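Local structure of ribonuclease H (3U3G) at residues 55-58 and 59-62; 37-40 and 41-44; 65-69 and 70-74. The protein is a type 1 ribonuclease H, an enzyme that cleaves the RNA strand of RNA/DNA hybrids. All coordinates share one frame; numbering follows the deposited sequence.

Contact 1 (55-58 and 59-62)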
ATOM      1  N   ARG A  55       1.650  -2.700  -5.237  1.00  6.26           N
ATOM      2  CA  ARG A  55       0.453  -2.620  -6.057  1.00  7.18           C
ATOM      3  C   ARG A  55      -0.069  -1.197  -6.179  1.00  7.64           C
ATOM      4  O   ARG A  55      -0.399  -0.759  -7.278  1.00  6.88           O
ATOM      5  CB  ARG A  55      -0.638  -3.544  -5.521  1.00  7.11           C
ATOM      6  CG  ARG A  55      -2.017  -3.342  -6.150  1.00  7.33           C
ATOM      7  CD  ARG A  55      -2.068  -3.636  -7.664  1.00  8.30           C
ATOM      8  NE  ARG A  55      -3.440  -3.516  -8.194  1.00  7.69           N
ATOM      9  CZ  ARG A  55      -4.323  -4.506  -8.184  1.00  7.75           C
ATOM     10  NH1 ARG A  55      -5.576  -4.279  -8.567  1.00 10.02           N
ATOM     11  NH2 ARG A  55      -3.952  -5.724  -7.808  1.00  7.61           N
ATOM     12  N   ALA A  56      -0.039  -0.431  -5.087  1.00  6.25           N
ATOM     13  CA  ALA A  56      -0.421   0.983  -5.197  1.00  7.25           C
ATOM     14  C   ALA A  56       0.466   1.761  -6.161  1.00  6.75           C
ATOM     15  O   ALA A  56      -0.024   2.565  -6.958  1.00  7.38           O
ATOM     16  CB  ALA A  56      -0.446   1.654  -3.826  1.00  7.87           C
ATOM     17  N   LEU A  57       1.775   1.505  -6.105  1.00  6.43           N
ATOM     18  CA  LEU A  57       2.706   2.143  -7.038  1.00  7.39           C
ATOM     19  C   LEU A  57       2.474   1.745  -8.500  1.00  6.62           C
ATOM     20  O   LEU A  57       2.633   2.583  -9.396  1.00  7.71           O
ATOM     21  CB  LEU A  57       4.152   1.863  -6.621  1.00  8.14           C
ATOM     22  CG  LEU A  57       4.504   2.529  -5.291  1.00  7.49           C
ATOM     23  CD1 LEU A  57       5.825   1.949  -4.792  1.00 10.42           C
ATOM     24  CD2 LEU A  57       4.647   4.052  -5.452  1.00 13.85           C
ATOM     25  N   GLU A  58       2.018   0.514  -8.723  1.00  5.33           N
ATOM     26  CA  GLU A  58       1.607   0.067 -10.047  1.00  6.90           C
ATOM     27  C   GLU A  58       0.325   0.766 -10.496  1.00  6.84           C
ATOM     28  O   GLU A  58       0.233   1.258 -11.631  1.00  6.99           O
ATOM     29  CB  GLU A  58       1.438  -1.453 -10.033  1.00  8.83           C
ATOM     30  CG  GLU A  58       0.714  -2.062 -11.220  1.00 12.29           C
ATOM     31  CD  GLU A  58       1.636  -2.415 -12.363  1.00 12.32           C
ATOM     32  OE1 GLU A  58       2.765  -1.860 -12.403  1.00 14.65           O
ATOM     33  OE2 GLU A  58       1.140  -3.058 -13.327  1.00 11.80           O
ATOM     34  N   ASP A  59      -0.660   0.814  -9.606  1.00  7.03           N
ATOM     35  CA  ASP A  59      -1.927   1.484  -9.906  1.00  6.95           C
ATOM     36  C   ASP A  59      -1.649   2.909 -10.352  1.00  9.72           C
ATOM     37  O   ASP A  59      -2.278   3.414 -11.278  1.00  9.01           O
ATOM     38  CB  ASP A  59      -2.798   1.528  -8.650  1.00  7.88           C
ATOM     39  CG  ASP A  59      -3.335   0.157  -8.250  1.00  8.59           C
ATOM     40  OD1 ASP A  59      -3.512  -0.720  -9.122  1.00  8.81           O
ATOM     41  OD2 ASP A  59      -3.783   0.044  -7.093  1.00  8.46           O
ATOM     42  N   LEU A  60      -0.725   3.571  -9.660  1.00  6.85           N
ATOM     43  CA  LEU A  60      -0.426   4.960  -9.990  1.00  8.27           C
ATOM     44  C   LEU A  60      -0.093   5.169 -11.467  1.00  8.33           C
ATOM     45  O   LEU A  60      -0.340   6.250 -12.018  1.00  8.40           O
ATOM     46  CB  LEU A  60       0.713   5.487  -9.112  1.00  9.28           C
ATOM     47  CG  LEU A  60       0.304   5.865  -7.693  1.00 11.79           C
ATOM     48  CD1 LEU A  60       1.520   6.343  -6.907  1.00 13.56           C
ATOM     49  CD2 LEU A  60      -0.769   6.954  -7.758  1.00 16.97           C
ATOM     50  N   GLN A  61       0.591   4.209 -12.095  1.00  8.20           N
ATOM     51  CA  GLN A  61       0.953   4.369 -13.498  1.00  8.64           C
ATOM     52  C   GLN A  61      -0.252   4.584 -14.399  1.00  9.02           C
ATOM     53  O   GLN A  61      -0.143   5.172 -15.470  1.00  9.52           O
ATOM     54  CB  GLN A  61       1.751   3.176 -13.999  1.00  8.90           C
ATOM     55  CG  GLN A  61       3.009   2.898 -13.198  1.00 10.08           C
ATOM     56  CD  GLN A  61       4.204   2.617 -14.087  1.00 20.06           C
ATOM     57  OE1 GLN A  61       4.895   3.534 -14.528  1.00 17.96           O
ATOM     58  NE2 GLN A  61       4.370   1.356 -14.464  1.00 18.73           N
ATOM     59  N   MET A  62      -1.422   4.135 -13.957  1.00  7.07           N
ATOM     60  CA  MET A  62      -2.601   4.260 -14.792  1.00  8.09           C
ATOM     61  C   MET A  62      -3.141   5.684 -14.914  1.00 10.36           C
ATOM     62  O   MET A  62      -3.903   5.973 -15.833  1.00 10.33           O
ATOM     63  CB  MET A  62      -3.680   3.298 -14.326  1.00 10.51           C
ATOM     64  CG  MET A  62      -3.233   1.843 -14.385  1.00  9.88           C
ATOM     65  SD  MET A  62      -2.990   1.218 -16.067  1.00  9.00           S
ATOM     66  CE  MET A  62      -4.688   0.759 -16.440  1.00 10.50           C
TER
HETATM   67  O   HOH W   1       2.889  -0.815 -14.917  1.00 16.74           O
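Near the C-terminal end of helix 45-60, R55 and D59 stand one turn apart and form an i to i+4 salt bridge. The R55 chain leaves beside its own carbonyl carbon (chi1 169°), then bends at chi2, which carries the guanidinium along the helix to D59. NE meets D59 OD1 at 2.9 Å; the carboxylate oxygen lies in the guanidinium plane, at its edge, and is approached from the syn side but well out of the carboxylate plane, the two flat groups being nearly perpendicular (86°). The other oxygen, OD2, is hydrogen-bonded by S36 of strand 32-41. The backbone repeats the pairing, D59 N donating to R55 O at 2.8 Å. A leucine in place of R55 would probably leave OD1 of the buried D59 without its charged mate.

On the inward side the small A56 suits close packing on strands 3-12 and 17-26, and L57 CD2 touches L60 CD1 at 4.1 Å. On the exposed side one water bridges E58 OE1 and Q61 NE2, 2.7 Å from each. The chemistry thus divides this part of the chain: the charge of buried D59 is probably balanced by R55, while water joins polar ends at the wet surface.

Contact 2 (37-40 and 41-44)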
ATOM      1  N   SER A  37      -8.416  -4.649  -4.809  1.00 10.42           N
ATOM      2  CA  SER A  37      -8.617  -5.709  -3.826  1.00 10.35           C
ATOM      3  C   SER A  37      -8.155  -7.004  -4.477  1.00 10.99           C
ATOM      4  O   SER A  37      -8.679  -7.378  -5.519  1.00 13.06           O
ATOM      5  CB  SER A  37     -10.112  -5.815  -3.507  1.00 13.25           C
ATOM      6  OG  SER A  37     -10.384  -6.963  -2.728  1.00 13.77           O
ATOM      7  N   ALA A  38      -7.090  -7.613  -3.965  1.00 10.37           N
ATOM      8  CA  ALA A  38      -6.496  -8.756  -4.656  1.00 11.38           C
ATOM      9  C   ALA A  38      -6.028  -9.839  -3.692  1.00 10.26           C
ATOM     10  O   ALA A  38      -5.433  -9.541  -2.663  1.00 10.45           O
ATOM     11  CB  ALA A  38      -5.352  -8.307  -5.554  1.00 14.04           C
ATOM     12  N   TYR A  39      -6.240 -11.095  -4.074  1.00  9.92           N
ATOM     13  CA  TYR A  39      -5.606 -12.228  -3.411  1.00 12.05           C
ATOM     14  C   TYR A  39      -4.203 -12.405  -3.963  1.00 11.15           C
ATOM     15  O   TYR A  39      -3.988 -12.317  -5.183  1.00 14.58           O
ATOM     16  CB  TYR A  39      -6.433 -13.480  -3.695  1.00 13.97           C
ATOM     17  CG  TYR A  39      -5.863 -14.744  -3.120  1.00 12.74           C
ATOM     18  CD1 TYR A  39      -5.810 -14.935  -1.749  1.00 15.00           C
ATOM     19  CD2 TYR A  39      -5.427 -15.775  -3.952  1.00 12.96           C
ATOM     20  CE1 TYR A  39      -5.264 -16.092  -1.213  1.00 16.69           C
ATOM     21  CE2 TYR A  39      -4.888 -16.941  -3.425  1.00 14.96           C
ATOM     22  CZ  TYR A  39      -4.817 -17.087  -2.055  1.00 16.50           C
ATOM     23  OH  TYR A  39      -4.231 -18.225  -1.531  1.00 21.12           O
ATOM     24  N   ILE A  40      -3.236 -12.626  -3.080  1.00 10.40           N
ATOM     25  CA  ILE A  40      -1.850 -12.660  -3.499  1.00 10.34           C
ATOM     26  C   ILE A  40      -1.176 -13.991  -3.181  1.00 11.74           C
ATOM     27  O   ILE A  40       0.041 -14.099  -3.267  1.00 13.20           O
ATOM     28  CB  ILE A  40      -1.031 -11.501  -2.914  1.00  9.67           C
ATOM     29  CG1 ILE A  40      -0.957 -11.594  -1.387  1.00 11.19           C
ATOM     30  CG2 ILE A  40      -1.630 -10.163  -3.315  1.00 11.61           C
ATOM     31  CD1 ILE A  40       0.132 -10.718  -0.801  1.00 12.46           C
ATOM     32  N   GLY A  41      -1.976 -15.034  -2.997  1.00 13.02           N
ATOM     33  CA  GLY A  41      -1.426 -16.332  -2.590  1.00 13.49           C
ATOM     34  C   GLY A  41      -1.054 -16.330  -1.121  1.00 11.83           C
ATOM     35  O   GLY A  41      -1.565 -15.526  -0.339  1.00 14.04           O
ATOM     36  N   GLU A  42      -0.255 -17.306  -0.713  1.00 12.77           N
ATOM     37  CA  GLU A  42       0.057 -17.469   0.705  1.00 14.71           C
ATOM     38  C   GLU A  42       1.357 -16.776   1.055  1.00 13.91           C
ATOM     39  O   GLU A  42       2.379 -16.965   0.385  1.00 16.78           O
ATOM     40  CB  GLU A  42       0.134 -18.950   1.075  1.00 16.36           C
ATOM     41  CG  GLU A  42      -1.151 -19.698   0.782  1.00 19.47           C
ATOM     42  CD  GLU A  42      -1.326 -20.929   1.644  1.00 30.74           C
ATOM     43  OE1 GLU A  42      -0.575 -21.085   2.627  1.00 33.90           O
ATOM     44  OE2 GLU A  42      -2.283 -21.685   1.390  1.00 30.82           O
ATOM     45  N   THR A  43       1.276 -15.853   2.005  1.00 13.70           N
ATOM     46  CA  THR A  43       2.456 -15.147   2.471  1.00 13.55           C
ATOM     47  C   THR A  43       2.314 -14.742   3.935  1.00 15.00           C
ATOM     48  O   THR A  43       1.359 -15.128   4.607  1.00 14.55           O
ATOM     49  CB  THR A  43       2.738 -13.892   1.628  1.00 15.03           C
ATOM     50  OG1 THR A  43       4.084 -13.458   1.879  1.00 23.81           O
ATOM     51  CG2 THR A  43       1.758 -12.782   1.993  1.00 12.96           C
ATOM     52  N   THR A  44       3.282 -13.994   4.442  1.00 17.50           N
ATOM     53  CA  THR A  44       3.142 -13.409   5.765  1.00 15.76           C
ATOM     54  C   THR A  44       2.485 -12.042   5.718  1.00 17.91           C
ATOM     55  O   THR A  44       2.340 -11.436   4.645  1.00 16.69           O
ATOM     56  CB  THR A  44       4.493 -13.270   6.460  1.00 19.27           C
ATOM     57  OG1 THR A  44       5.304 -12.352   5.712  1.00 19.22           O
ATOM     58  CG2 THR A  44       5.187 -14.613   6.539  1.00 22.18           C
TER
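Y39 lays one face of its ring over the peptide nitrogen of G41, and this is the tight part of the turn that ends strand 32-41. G41 N sits 3.4 Å above the ring plane, over its centre, and the planar peptide directs the N-H at that face. The ring gets there because chi1 is close to 180° (177°), which swings it beside the carbonyl carbon and along the chain. Farther out, Y39 OH lies 3.5 Å from G41 CA, so the whole length of the phenol is used. Glycine suits the site twice over: its phi is positive (76°), and a CB there would come only 2.6 Å from I40 O, a clash.

A second, smaller contact is apolar. I40 CD1 meets T43 CG2 at 3.8 Å, methyl against methyl, across the corner that the chain turns at E42. In I40, CG1 lies between the backbone N and the carbonyl carbon, which brings CD1 to T43.

The solvent side is looser. E42 has its CB directed away from the strand residues, and its CG comes no nearer to Y39 OH than 4.1 Å; a charged residue fits this exposed corner.

Alternate residues face different layers of the fold. Y39 rests on A138 of helix 125-139, whereas I40 and T43 both pack on A48 of helix 45-60 and on A19. Backbone bonds tie I40 and G41 to A19 of strand 17-26, and T43 to G17. T44 then N-caps helix 45-60, weakly bonding V47 N.

Contact 3 (65-69 and 70-74)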
ATOM      1  N   ASP A  65      -0.722  10.742 -17.785  1.00 15.53           N
ATOM      2  CA  ASP A  65      -0.420  12.158 -17.869  1.00 15.35           C
ATOM      3  C   ASP A  65      -0.772  12.937 -16.603  1.00 17.71           C
ATOM      4  O   ASP A  65      -0.050  13.859 -16.223  1.00 21.97           O
ATOM      5  CB  ASP A  65      -1.063  12.792 -19.116  1.00 15.48           C
ATOM      6  CG  ASP A  65      -2.598  12.716 -19.118  1.00 23.89           C
ATOM      7  OD1 ASP A  65      -3.200  11.802 -18.496  1.00 24.20           O
ATOM      8  OD2 ASP A  65      -3.207  13.525 -19.850  1.00 35.04           O
ATOM      9  N   LYS A  66      -1.816  12.493 -15.903  1.00 17.24           N
ATOM     10  CA  LYS A  66      -2.328  13.215 -14.741  1.00 15.10           C
ATOM     11  C   LYS A  66      -1.373  13.115 -13.556  1.00 20.91           C
ATOM     12  O   LYS A  66      -1.478  13.876 -12.594  1.00 22.49           O
ATOM     13  CB  LYS A  66      -3.719  12.711 -14.349  1.00 20.42           C
ATOM     14  CG  LYS A  66      -4.830  13.122 -15.294  1.00 24.76           C
ATOM     15  CD  LYS A  66      -5.492  14.410 -14.840  1.00 43.32           C
ATOM     16  CE  LYS A  66      -5.123  15.566 -15.752  1.00 43.80           C
ATOM     17  NZ  LYS A  66      -5.814  15.479 -17.069  1.00 42.77           N
ATOM     18  N   LEU A  67      -0.394  12.222 -13.656  1.00 19.65           N
ATOM     19  CA  LEU A  67       0.544  12.003 -12.564  1.00 21.36           C
ATOM     20  C   LEU A  67       1.634  13.066 -12.510  1.00 27.06           C
ATOM     21  O   LEU A  67       2.273  13.263 -11.473  1.00 26.10           O
ATOM     22  CB  LEU A  67       1.153  10.600 -12.665  1.00 24.46           C
ATOM     23  CG  LEU A  67       1.805  10.013 -11.413  1.00 24.92           C
ATOM     24  CD1 LEU A  67       0.790   9.862 -10.279  1.00 22.93           C
ATOM     25  CD2 LEU A  67       2.438   8.669 -11.753  1.00 21.62           C
ATOM     26  N   VAL A  68       1.829  13.776 -13.614  1.00 26.38           N
ATOM     27  CA  VAL A  68       2.962  14.693 -13.721  1.00 29.91           C
ATOM     28  C   VAL A  68       2.788  15.901 -12.797  1.00 29.35           C
ATOM     29  O   VAL A  68       1.746  16.560 -12.808  1.00 25.88           O
ATOM     30  CB  VAL A  68       3.189  15.163 -15.174  1.00 29.75           C
ATOM     31  CG1 VAL A  68       4.342  16.149 -15.229  1.00 34.69           C
ATOM     32  CG2 VAL A  68       3.460  13.969 -16.092  1.00 26.69           C
ATOM     33  N   ASP A  69       3.745  16.075 -11.890  1.00 27.11           N
ATOM     34  CA  ASP A  69       3.743  17.221 -10.977  1.00 27.98           C
ATOM     35  C   ASP A  69       2.685  17.096  -9.881  1.00 27.42           C
ATOM     36  O   ASP A  69       2.303  18.090  -9.273  1.00 24.56           O
ATOM     37  CB  ASP A  69       3.527  18.532 -11.743  1.00 31.21           C
ATOM     38  CG  ASP A  69       4.777  19.006 -12.469  1.00 39.47           C
ATOM     39  OD1 ASP A  69       5.888  18.548 -12.122  1.00 47.85           O
ATOM     40  OD2 ASP A  69       4.646  19.856 -13.377  1.00 47.39           O
ATOM     41  N   MET A  70       2.119  15.902  -9.732  1.00 24.12           N
ATOM     42  CA  MET A  70       0.996  15.699  -8.819  1.00 20.63           C
ATOM     43  C   MET A  70       1.500  15.330  -7.426  1.00 18.05           C
ATOM     44  O   MET A  70       2.318  14.426  -7.277  1.00 19.85           O
ATOM     45  CB  MET A  70       0.084  14.593  -9.353  1.00 18.96           C
ATOM     46  CG  MET A  70      -1.092  14.251  -8.446  1.00 18.94           C
ATOM     47  SD  MET A  70      -2.292  15.593  -8.289  1.00 18.22           S
ATOM     48  CE  MET A  70      -2.789  15.862  -9.981  1.00 20.22           C
ATOM     49  N   GLU A  71       0.953  15.983  -6.406  1.00 16.74           N
ATOM     50  CA  GLU A  71       1.225  15.636  -5.013  1.00 17.62           C
ATOM     51  C   GLU A  71       0.567  14.298  -4.668  1.00 16.54           C
ATOM     52  O   GLU A  71      -0.608  14.096  -4.968  1.00 13.72           O
ATOM     53  CB  GLU A  71       0.676  16.736  -4.103  1.00 17.70           C
ATOM     54  CG  GLU A  71       0.827  16.494  -2.611  1.00 30.72           C
ATOM     55  CD  GLU A  71       0.362  17.686  -1.777  1.00 43.35           C
ATOM     56  OE1 GLU A  71       0.039  18.743  -2.363  1.00 40.63           O
ATOM     57  OE2 GLU A  71       0.323  17.564  -0.534  1.00 49.12           O
ATOM     58  N   VAL A  72       1.348  13.372  -4.117  1.00 12.01           N
ATOM     59  CA  VAL A  72       0.865  12.038  -3.752  1.00 11.77           C
ATOM     60  C   VAL A  72       1.224  11.736  -2.294  1.00  9.67           C
ATOM     61  O   VAL A  72       2.375  11.901  -1.876  1.00 12.12           O
ATOM     62  CB  VAL A  72       1.488  10.951  -4.663  1.00 11.68           C
ATOM     63  CG1 VAL A  72       0.923   9.593  -4.316  1.00 14.79           C
ATOM     64  CG2 VAL A  72       1.233  11.272  -6.128  1.00 13.60           C
ATOM     65  N   GLU A  73       0.270  11.191  -1.559  1.00 10.31           N
ATOM     66  CA  GLU A  73       0.472  10.845  -0.160  1.00 11.91           C
ATOM     67  C   GLU A  73      -0.042   9.426   0.050  1.00 13.74           C
ATOM     68  O   GLU A  73      -1.137   9.089  -0.419  1.00 13.51           O
ATOM     69  CB  GLU A  73      -0.308  11.838   0.707  1.00 14.54           C
ATOM     70  CG  GLU A  73      -0.335  11.560   2.196  1.00 15.21           C
ATOM     71  CD  GLU A  73      -0.942  12.715   2.959  1.00 20.11           C
ATOM     72  OE1 GLU A  73      -0.426  13.844   2.838  1.00 24.55           O
ATOM     73  OE2 GLU A  73      -1.841  12.476   3.777  1.00 16.13           O
ATOM     74  N   VAL A  74       0.731   8.614   0.771  1.00 10.34           N
ATOM     75  CA  VAL A  74       0.324   7.254   1.133  1.00  9.13           C
ATOM     76  C   VAL A  74       0.102   7.178   2.635  1.00 10.38           C
ATOM     77  O   VAL A  74       0.979   7.578   3.411  1.00 11.66           O
ATOM     78  CB  VAL A  74       1.401   6.222   0.742  1.00 10.83           C
ATOM     79  CG1 VAL A  74       1.045   4.851   1.326  1.00 12.63           C
ATOM     80  CG2 VAL A  74       1.542   6.138  -0.758  1.00 14.25           C
TER
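K66 meets M70 through its backbone rather than its side chain: the K66 carbonyl oxygen lies 3.5 Å from the methyl CE of M70. With chi1 at 177° the methionine chain first runs out beside its carbonyl carbon, then bends at both chi2 and chi3, so that the thioether curls back and sets its terminal methyl against the 3-10 turn. The lysine's amino end extends off from M70, as befits a charged residue on an exposed turn.

L67 comes next and makes two kinds of contact. Its carbonyl oxygen accepts a hydrogen bond from M70 N at 3.2 Å, reasonably straight at the hydrogen, although the donor stands 49° out of the carbonyl plane. M70 CB lies 3.3 Å from the same oxygen. The L67 side chain lies on the apolar side of the turn: CD1 loosely approaches V72 CG2 at 4.4 Å, and I4 of strand 3-12 touches the leucine as well.

V68 and D69 are the two corner residues. V68 N bonds back to D65 O, closing the 3-10 segment, while its CB is directed away from the strand. D69 has a positive phi (74°), a left-handed helical conformation that aspartate tolerates better than beta-branched residues do; it is a polar residue at the exposed i+2 corner, a place glycine or asparagine often takes in type II turns.

Beyond the corner, M70 also touches I4 and M1, exposed E71 forms a salt bridge with K3, and buried V72 packs on I6. The arrangement is a type II beta turn from L67 to M70. It leads the chain out of the helical layer into strand 71-76, completing the beta-alpha-beta crossover from strand 32-41 that is part of the RNase H fold.

The three contacts follow the chain from strand 32-41 through helix 45-60 into strand 71-76. Contact 2 lies before the helix and contact 1 near its far end, with centres about 17 Å apart, yet R55 NH2 reaches A38 CB at 3.7 Å. Contacts 1 and 3 are closer, about 11 Å between centres, and join where L60 O meets L67 CD2 at 3.7 Å. Contacts 2 and 3 reach the same sheet on opposite sides of the chain's centre, about 27 Å between centres. In this family the metal-binding carboxylates usually include ones from the helix equivalent to 45-60 and toward the C-terminal ends of strands equivalent to 3-12 and 71-76; contact 3 lies at the opposite, entering end of 71-76.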